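Local atomic coordinates of THUMP domain-containing protein (Pyrococcus horikoshii, PDB entry 1VBK), a protein that probably binds RNA and ATP and may belong to the ThiI family linked to thiamine biosynthesis. Residues E179-G184 / G202-P207; K257-G262 / F282-Y287. All blocks are in the same frame, centred on the assembly; numbering follows the deposited sequence.

How the contacts relate
Both contacts pair parallel strands of one five-stranded sheet, ordered 3-2-1-4-5, in the ThiI-like domain. Contact 1 lies near the middle of the sheet and is mostly buried. Contact 2 joins the fourth strand to the edge strand 286-287 and is only partly buried. The two share no strand, but strands 181-185 and 258-260 are neighbours, and Arg181 O lies 2.8 Å from Lys257 N, a probable hydrogen bond. Both touch the second subunit. Their chemistry differs. An Arg-Glu salt bridge is particular to contact 1. Contact 2 has a shorter backbone ladder, with apolar packing round Val259 and a bridging water.

Contact 1. Residues E179-G184 / G202-P207; sequences EGRMIG and GVEVIP
Arg181 and Glu204 both place CG opposite their backbone N (chi1 163° in each), and their side chains run side by side on the same face of a parallel sheet. The segments are the two strand starts of a right-handed beta-alpha-beta unit, strand 181-185, helix 189-200, strand 204-210. Arg181 bends at chi3 (-70°). In a salt bridge, its NE-NH2 edge meets one carboxylate oxygen, with NE 3.0 Å from Glu204 OE1. Both N-H bonds to OE1 are weak and bent, and the two planes are turned 47° apart. Arg181 NH1 reaches the carbonyl of Phe254 in its own chain and that of Asp253 of the second subunit. A leucine here would probably leave the Glu204 carboxylate without this charged mate and take this donor from both carbonyls. Ile206 CD1 packs on Arg181 CD at 3.9 Å.

On the other face, Val203 CG1 touches Met182 CG at 3.6 Å, the two side chains crossing at about a right angle. Helix 189-200 covers this face through Met198, Ile195 and Met199. Gly202, with positive phi, closes that helix in a Schellman motif, and its carbonyl accepts Glu179 N. The ladder continues with Glu204 N to Gly180 O and Met182 N to Glu204 O. Met182 O takes Ile206 N. Gly184 N donates to Ile206 O at 2.9 Å.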
loop_
_atom_site.group_PDB
_atom_site.type_symbol
_atom_site.label_atom_id
_atom_site.label_comp_id
_atom_site.label_asym_id
_atom_site.label_seq_id
_atom_site.Cartn_x
_atom_site.Cartn_y
_atom_site.Cartn_z
ATOM N N GLU A 179 -4.074 9.201 -2.216
ATOM C CA GLU A 179 -3.275 8.484 -3.202
ATOM C C GLU A 179 -2.224 7.543 -2.617
ATOM O O GLU A 179 -1.182 7.318 -3.228
ATOM C CB GLU A 179 -2.607 9.473 -4.160
ATOM C CG GLU A 179 -3.578 10.279 -5.032
ATOM C CD GLU A 179 -4.426 9.413 -5.960
ATOM O OE1 GLU A 179 -3.881 8.460 -6.564
ATOM O OE2 GLU A 179 -5.636 9.695 -6.099
ATOM N N GLY A 180 -2.491 6.999 -1.435
ATOM C CA GLY A 180 -1.557 6.060 -0.838
ATOM C C GLY A 180 -0.480 6.618 0.074
ATOM O O GLY A 180 -0.441 7.816 0.372
ATOM N N ARG A 181 0.410 5.728 0.508
ATOM C CA ARG A 181 1.496 6.086 1.409
ATOM C C ARG A 181 2.867 5.678 0.872
ATOM O O ARG A 181 3.044 4.575 0.360
ATOM C CB ARG A 181 1.259 5.428 2.772
ATOM C CG ARG A 181 2.478 5.364 3.673
ATOM C CD ARG A 181 2.173 4.542 4.910
ATOM N NE ARG A 181 1.237 5.235 5.787
ATOM C CZ ARG A 181 0.565 4.658 6.777
ATOM N NH1 ARG A 181 0.711 3.363 7.020
ATOM N NH2 ARG A 181 -0.238 5.387 7.539
ATOM N N MET A 182 3.833 6.580 1.007
ATOM C CA MET A 182 5.197 6.329 0.549
ATOM C C MET A 182 6.175 6.868 1.579
ATOM O O MET A 182 5.797 7.648 2.450
ATOM C CB MET A 182 5.467 7.058 -0.771
ATOM C CG MET A 182 4.521 6.731 -1.904
ATOM S SD MET A 182 5.089 7.547 -3.399
ATOM C CE MET A 182 3.937 6.908 -4.602
ATOM N N ILE A 183 7.430 6.437 1.499
ATOM C CA ILE A 183 8.436 6.972 2.403
ATOM C C ILE A 183 9.188 7.971 1.543
ATOM O O ILE A 183 9.281 7.802 0.325
ATOM C CB ILE A 183 9.442 5.904 2.918
ATOM C CG1 ILE A 183 10.178 5.262 1.741
ATOM C CG2 ILE A 183 8.719 4.870 3.769
ATOM C CD1 ILE A 183 11.323 4.342 2.160
ATOM N N GLY A 184 9.700 9.023 2.167
ATOM C CA GLY A 184 10.443 10.018 1.423
ATOM C C GLY A 184 11.823 10.104 2.030
ATOM O O GLY A 184 11.955 10.366 3.225
ATOM N N GLY A 202 -1.465 14.172 -3.241
ATOM C CA GLY A 202 -2.260 13.329 -2.361
ATOM C C GLY A 202 -1.566 12.166 -1.680
ATOM O O GLY A 202 -2.226 11.297 -1.111
ATOM N N VAL A 203 -0.240 12.140 -1.717
ATOM C CA VAL A 203 0.500 11.050 -1.093
ATOM C C VAL A 203 0.874 11.326 0.356
ATOM O O VAL A 203 1.435 12.378 0.678
ATOM C CB VAL A 203 1.796 10.738 -1.872
ATOM C CG1 VAL A 203 2.564 9.614 -1.179
ATOM C CG2 VAL A 203 1.460 10.353 -3.312
ATOM N N GLU A 204 0.544 10.387 1.235
ATOM C CA GLU A 204 0.906 10.519 2.637
ATOM C C GLU A 204 2.369 10.098 2.681
ATOM O O GLU A 204 2.707 8.973 2.304
ATOM C CB GLU A 204 0.072 9.582 3.511
ATOM C CG GLU A 204 0.660 9.377 4.894
ATOM C CD GLU A 204 -0.228 8.554 5.800
ATOM O OE1 GLU A 204 -0.745 7.508 5.350
ATOM O OE2 GLU A 204 -0.399 8.953 6.969
ATOM N N VAL A 205 3.239 10.989 3.138
ATOM C CA VAL A 205 4.658 10.675 3.173
ATOM C C VAL A 205 5.267 10.533 4.561
ATOM O O VAL A 205 5.059 11.372 5.438
ATOM C CB VAL A 205 5.472 11.738 2.397
ATOM C CG1 VAL A 205 6.957 11.399 2.444
ATOM C CG2 VAL A 205 4.997 11.804 0.951
ATOM N N ILE A 206 6.012 9.449 4.752
ATOM C CA ILE A 206 6.708 9.208 6.004
ATOM C C ILE A 206 8.146 9.631 5.708
ATOM O O ILE A 206 8.846 8.976 4.929
ATOM C CB ILE A 206 6.699 7.714 6.398
ATOM C CG1 ILE A 206 5.269 7.256 6.695
ATOM C CG2 ILE A 206 7.579 7.497 7.625
ATOM C CD1 ILE A 206 5.163 5.781 7.054
ATOM N N PRO A 207 8.600 10.745 6.302
ATOM C CA PRO A 207 9.971 11.189 6.044
ATOM C C PRO A 207 10.983 10.279 6.727
ATOM O O PRO A 207 10.816 9.916 7.893
ATOM C CB PRO A 207 9.981 12.607 6.609
ATOM C CG PRO A 207 9.057 12.484 7.786
ATOM C CD PRO A 207 7.907 11.673 7.216
#

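Contact 2. Residues K257-G262 / F282-Y287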
loop_
_atom_site.group_PDB
_atom_site.type_symbol
_atom_site.label_atom_id
_atom_site.label_comp_id
_atom_site.label_asym_id
_atom_site.label_seq_id
_atom_site.Cartn_x
_atom_site.Cartn_y
_atom_site.Cartn_z
ATOM N N LYS A 257 3.819 1.961 -0.359
ATOM C CA LYS A 257 3.684 1.573 -1.762
ATOM C C LYS A 257 4.727 2.203 -2.681
ATOM O O LYS A 257 4.801 1.870 -3.865
ATOM C CB LYS A 257 2.285 1.944 -2.270
ATOM C CG LYS A 257 2.026 3.444 -2.281
ATOM C CD LYS A 257 0.596 3.783 -2.685
ATOM C CE LYS A 257 0.330 3.465 -4.144
ATOM N NZ LYS A 257 -1.061 3.837 -4.515
ATOM N N GLY A 258 5.530 3.110 -2.141
ATOM C CA GLY A 258 6.534 3.757 -2.963
ATOM C C GLY A 258 7.591 4.499 -2.173
ATOM O O GLY A 258 7.438 4.741 -0.977
ATOM N N VAL A 259 8.675 4.849 -2.854
ATOM C CA VAL A 259 9.780 5.576 -2.243
ATOM C C VAL A 259 10.043 6.825 -3.076
ATOM O O VAL A 259 10.053 6.767 -4.305
ATOM C CB VAL A 259 11.063 4.711 -2.193
ATOM C CG1 VAL A 259 12.234 5.535 -1.671
ATOM C CG2 VAL A 259 10.829 3.493 -1.305
ATOM N N ILE A 260 10.244 7.949 -2.392
ATOM C CA ILE A 260 10.490 9.231 -3.042
ATOM C C ILE A 260 11.911 9.724 -2.782
ATOM O O ILE A 260 12.359 9.753 -1.640
ATOM C CB ILE A 260 9.501 10.300 -2.516
ATOM C CG1 ILE A 260 8.065 9.870 -2.822
ATOM C CG2 ILE A 260 9.813 11.661 -3.140
ATOM C CD1 ILE A 260 7.030 10.554 -1.954
ATOM N N LYS A 261 12.614 10.116 -3.841
ATOM C CA LYS A 261 13.981 10.630 -3.707
ATOM C C LYS A 261 14.110 11.971 -4.424
ATOM O O LYS A 261 13.377 12.242 -5.371
ATOM C CB LYS A 261 14.994 9.624 -4.271
ATOM C CG LYS A 261 15.153 8.375 -3.404
ATOM C CD LYS A 261 16.110 7.355 -4.011
ATOM C CE LYS A 261 17.532 7.880 -4.095
ATOM N NZ LYS A 261 18.452 6.880 -4.726
ATOM N N GLY A 262 15.043 12.806 -3.971
ATOM C CA GLY A 262 15.216 14.119 -4.571
ATOM C C GLY A 262 16.173 14.185 -5.745
ATOM O O GLY A 262 16.682 15.257 -6.074
ATOM N N PHE A 282 15.016 -1.463 -3.727
ATOM C CA PHE A 282 13.706 -1.254 -3.112
ATOM C C PHE A 282 12.667 -2.226 -3.673
ATOM O O PHE A 282 12.616 -2.459 -4.878
ATOM C CB PHE A 282 13.227 0.181 -3.360
ATOM C CG PHE A 282 14.011 1.224 -2.626
ATOM C CD1 PHE A 282 13.818 1.425 -1.261
ATOM C CD2 PHE A 282 14.932 2.019 -3.299
ATOM C CE1 PHE A 282 14.530 2.401 -0.577
ATOM C CE2 PHE A 282 15.653 3.001 -2.625
ATOM C CZ PHE A 282 15.449 3.192 -1.257
ATOM N N PRO A 283 11.824 -2.802 -2.800
ATOM C CA PRO A 283 10.772 -3.752 -3.179
ATOM C C PRO A 283 9.530 -3.064 -3.748
ATOM O O PRO A 283 8.573 -3.727 -4.156
ATOM C CB PRO A 283 10.478 -4.463 -1.870
ATOM C CG PRO A 283 10.620 -3.351 -0.880
ATOM C CD PRO A 283 11.898 -2.675 -1.333
ATOM N N VAL A 284 9.542 -1.735 -3.752
ATOM C CA VAL A 284 8.426 -0.956 -4.280
ATOM C C VAL A 284 9.004 0.091 -5.231
ATOM O O VAL A 284 10.195 0.386 -5.182
ATOM C CB VAL A 284 7.638 -0.247 -3.150
ATOM C CG1 VAL A 284 7.063 -1.282 -2.186
ATOM C CG2 VAL A 284 8.552 0.714 -2.399
ATOM N N PRO A 285 8.167 0.658 -6.113
ATOM C CA PRO A 285 8.609 1.672 -7.076
ATOM C C PRO A 285 9.228 2.897 -6.414
ATOM O O PRO A 285 8.802 3.313 -5.338
ATOM C CB PRO A 285 7.321 2.033 -7.817
ATOM C CG PRO A 285 6.518 0.776 -7.738
ATOM C CD PRO A 285 6.745 0.326 -6.316
ATOM N N VAL A 286 10.226 3.475 -7.074
ATOM C CA VAL A 286 10.890 4.668 -6.575
ATOM C C VAL A 286 10.498 5.810 -7.506
ATOM O O VAL A 286 10.513 5.652 -8.726
ATOM C CB VAL A 286 12.423 4.497 -6.580
ATOM C CG1 VAL A 286 13.095 5.750 -6.045
ATOM C CG2 VAL A 286 12.807 3.292 -5.737
ATOM N N TYR A 287 10.131 6.948 -6.932
ATOM C CA TYR A 287 9.723 8.092 -7.733
ATOM C C TYR A 287 10.688 9.254 -7.592
ATOM O O TYR A 287 11.250 9.483 -6.518
ATOM C CB TYR A 287 8.310 8.529 -7.343
ATOM C CG TYR A 287 7.286 7.433 -7.533
ATOM C CD1 TYR A 287 7.016 6.517 -6.515
ATOM C CD2 TYR A 287 6.613 7.285 -8.745
ATOM C CE1 TYR A 287 6.099 5.482 -6.698
ATOM C CE2 TYR A 287 5.694 6.252 -8.943
ATOM C CZ TYR A 287 5.441 5.355 -7.913
ATOM O OH TYR A 287 4.526 4.341 -8.092
HETATM O O HOH W 1 3.421 3.053 -6.077
#
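Val259 meets Phe282 with both methyls. CG1 lies over one face of the ring, offset toward its rim, in a CH-pi contact 4.2 Å from the centroid. CG2 touches Phe282 CD1 at 3.6 Å. The two side chains cross at about a right angle. CG1 stands opposite the backbone N of Val259 (chi1 175°), which leaves CG2 beside that N and within reach of Val284 as well. Val284 also crosses Val259 at about a right angle, and the two CG2 methyls are 3.8 Å apart. Val286 lies on the same face of the sheet as Val259. Its CG1 packs against Lys261 CD, while the Lys261 ammonium goes to Asp278 and Glu274.

Tyr287 lies on the other face, with Ile260. Its ring turns an edge to the strand. Gly258 has no side chain, and Tyr287 CE1 lies 4.1 Å from its CA. The phenol OH is 2.6 Å from a water, which donates to Lys257 O and joins the two segments at this end.

Three backbone bonds set the parallel register. Val259 N binds Pro285 O. Tyr287 N reaches Val259 O at 2.6 Å, a short bond. Lys261 N binds Tyr287 O.

The contact closes the beta-alpha-beta unit of strand 258-260, helix 273-281 and strand 286-287, the last at the sheet edge within this chain. Ile251 of helix 244-254 covers Val259 and Phe282, and Phe244 meets the Phe282 ring edge-to-face. On the opposite face, Ala194 and Met198 of helix 189-200 cover Ile260, while Met182 of strand 181-185 touches Ile260 and Tyr287.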